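Local coordinates for protein dITP/XTP pyrophosphatase (Mycobacteroides abscessus, PDB 6WWD) that probably hydrolyses non-canonical purine nucleoside triphosphates such as XTP, dITP and ITP to their monophosphates, releasing diphosphate and clearing them from the nucleotide pool, at residues 56-61 and 132-137. Sequence-based numbering, arbitrary orientation.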
loop_
_atom_site.group_PDB
_atom_site.type_symbol
_atom_site.label_atom_id
_atom_site.label_comp_id
_atom_site.label_asym_id
_atom_site.label_seq_id
_atom_site.Cartn_x
_atom_site.Cartn_y
_atom_site.Cartn_z
ATOM N N LYS D 56 -19.769 -4.279 3.823
ATOM C CA LYS D 56 -20.902 -4.615 4.683
ATOM C C LYS D 56 -22.102 -3.711 4.422
ATOM O O LYS D 56 -23.246 -4.180 4.429
ATOM C CB LYS D 56 -20.491 -4.540 6.148
ATOM C CG LYS D 56 -19.992 -5.868 6.670
ATOM C CD LYS D 56 -18.764 -5.740 7.541
ATOM C CE LYS D 56 -19.003 -4.861 8.728
ATOM N NZ LYS D 56 -17.964 -5.114 9.752
ATOM N N ALA D 57 -21.871 -2.416 4.193
ATOM C CA ALA D 57 -23.002 -1.521 3.973
ATOM C C ALA D 57 -23.684 -1.799 2.639
ATOM O O ALA D 57 -24.927 -1.773 2.562
ATOM C CB ALA D 57 -22.555 -0.055 4.069
ATOM N N ARG D 58 -22.900 -2.070 1.577
ATOM C CA ARG D 58 -23.503 -2.418 0.287
ATOM C C ARG D 58 -24.409 -3.628 0.432
ATOM O O ARG D 58 -25.517 -3.670 -0.121
ATOM C CB ARG D 58 -22.429 -2.744 -0.752
ATOM C CG ARG D 58 -21.558 -1.608 -1.176
ATOM C CD ARG D 58 -20.610 -2.030 -2.280
ATOM N NE ARG D 58 -19.596 -1.000 -2.471
ATOM C CZ ARG D 58 -18.303 -1.171 -2.245
ATOM N NH1 ARG D 58 -17.843 -2.351 -1.845
ATOM N NH2 ARG D 58 -17.465 -0.161 -2.438
ATOM N N GLU D 59 -23.934 -4.635 1.158
ATOM C CA GLU D 59 -24.716 -5.842 1.368
ATOM C C GLU D 59 -26.014 -5.533 2.096
ATOM O O GLU D 59 -27.070 -6.075 1.753
ATOM C CB GLU D 59 -23.884 -6.855 2.146
ATOM C CG GLU D 59 -22.902 -7.614 1.291
ATOM C CD GLU D 59 -23.610 -8.535 0.302
ATOM O OE1 GLU D 59 -24.331 -9.449 0.752
ATOM O OE2 GLU D 59 -23.450 -8.348 -0.917
ATOM N N GLY D 60 -25.955 -4.660 3.102
ATOM C CA GLY D 60 -27.167 -4.269 3.799
ATOM C C GLY D 60 -28.191 -3.634 2.873
ATOM O O GLY D 60 -29.383 -3.945 2.941
ATOM N N VAL D 61 -27.744 -2.705 2.019
ATOM C CA VAL D 61 -28.655 -2.108 1.041
ATOM C C VAL D 61 -29.197 -3.181 0.106
ATOM O O VAL D 61 -30.389 -3.195 -0.237
ATOM C CB VAL D 61 -27.953 -0.981 0.264
ATOM C CG1 VAL D 61 -28.907 -0.353 -0.765
ATOM C CG2 VAL D 61 -27.418 0.084 1.229
ATOM N N GLY D 132 -27.346 4.140 -4.324
ATOM C CA GLY D 132 -25.998 3.701 -4.625
ATOM C C GLY D 132 -24.881 4.670 -4.292
ATOM O O GLY D 132 -23.728 4.403 -4.657
ATOM N N GLU D 133 -25.168 5.762 -3.590
ATOM C CA GLU D 133 -24.103 6.627 -3.095
ATOM C C GLU D 133 -23.284 5.915 -2.019
ATOM O O GLU D 133 -23.831 5.188 -1.182
ATOM C CB GLU D 133 -24.708 7.903 -2.522
ATOM C CG GLU D 133 -23.699 8.820 -1.851
ATOM C CD GLU D 133 -24.327 10.133 -1.389
ATOM O OE1 GLU D 133 -24.763 10.926 -2.243
ATOM O OE2 GLU D 133 -24.393 10.351 -0.159
ATOM N N GLU D 134 -21.965 6.119 -2.032
ATOM C CA GLU D 134 -21.077 5.468 -1.062
ATOM C C GLU D 134 -20.177 6.507 -0.421
ATOM O O GLU D 134 -19.464 7.225 -1.124
ATOM C CB GLU D 134 -20.193 4.402 -1.710
ATOM C CG GLU D 134 -20.943 3.350 -2.477
ATOM C CD GLU D 134 -20.021 2.275 -3.006
ATOM O OE1 GLU D 134 -18.786 2.457 -2.903
ATOM O OE2 GLU D 134 -20.529 1.252 -3.512
ATOM N N VAL D 135 -20.188 6.567 0.907
ATOM C CA VAL D 135 -19.278 7.411 1.666
ATOM C C VAL D 135 -18.675 6.571 2.783
ATOM O O VAL D 135 -19.389 5.847 3.486
ATOM C CB VAL D 135 -19.991 8.642 2.263
ATOM C CG1 VAL D 135 -18.991 9.475 3.069
ATOM C CG2 VAL D 135 -20.676 9.481 1.176
ATOM N N VAL D 136 -17.376 6.687 2.979
ATOM C CA VAL D 136 -16.727 5.992 4.076
ATOM C C VAL D 136 -15.846 6.977 4.824
ATOM O O VAL D 136 -15.268 7.897 4.231
ATOM C CB VAL D 136 -15.939 4.760 3.585
ATOM C CG1 VAL D 136 -14.832 5.141 2.625
ATOM C CG2 VAL D 136 -15.406 3.980 4.783
ATOM N N VAL D 137 -15.829 6.843 6.147
ATOM C CA VAL D 137 -15.012 7.673 7.020
ATOM C C VAL D 137 -14.210 6.746 7.925
ATOM O O VAL D 137 -14.670 5.661 8.286
ATOM C CB VAL D 137 -15.879 8.655 7.851
ATOM C CG1 VAL D 137 -15.027 9.521 8.782
ATOM C CG2 VAL D 137 -16.719 9.529 6.945
#
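R58 on helix 49-64 and E134 at the start of strand 134-145 meet in a two-pronged salt bridge, which makes nearly all of the contact between 56-61 and 132-137. The R58 CB does not point at the strand; the rest of the chain closes the distance. R58 CG lies anti to the carbonyl carbon (chi1 -67°), and from there the chain runs extended to NE. R58 CG passes E134 OE2 at 3.8 Å, and R58 CD comes to 3.5 Å of that same oxygen. R58 NE then donates to E134 OE2 at 2.7 Å, in a nearly straight bond (171°). R58 CZ lies 3.5 Å from E134 OE2. Beyond it, R58 NH2 donates to E134 OE1 at 3.0 Å. The grip is therefore side-on, through NE and one terminal nitrogen, with one bond to each oxygen.

Both oxygens lie close to the guanidinium plane. The two flat groups are not coplanar, however: their planes are 43° apart. NE meets OE2 from above the carboxylate plane, while NH2 reaches OE1 on its syn side, also out of that plane. Two bonds to two atoms restrict rotation of the carboxylate. E134 is buried, and the paired charge of R58 probably keeps it ionised.

Both side chains also touch V128 on neighbouring strand 118-128. E134 packs on K142 of the second subunit as well, close to where the sheet continues into that chain. The arrangement is a side-on, bidentate arginine-glutamate salt bridge, tying helix 49-64 to the dimer-forming edge of the central mixed sheet in this HAM1-family fold.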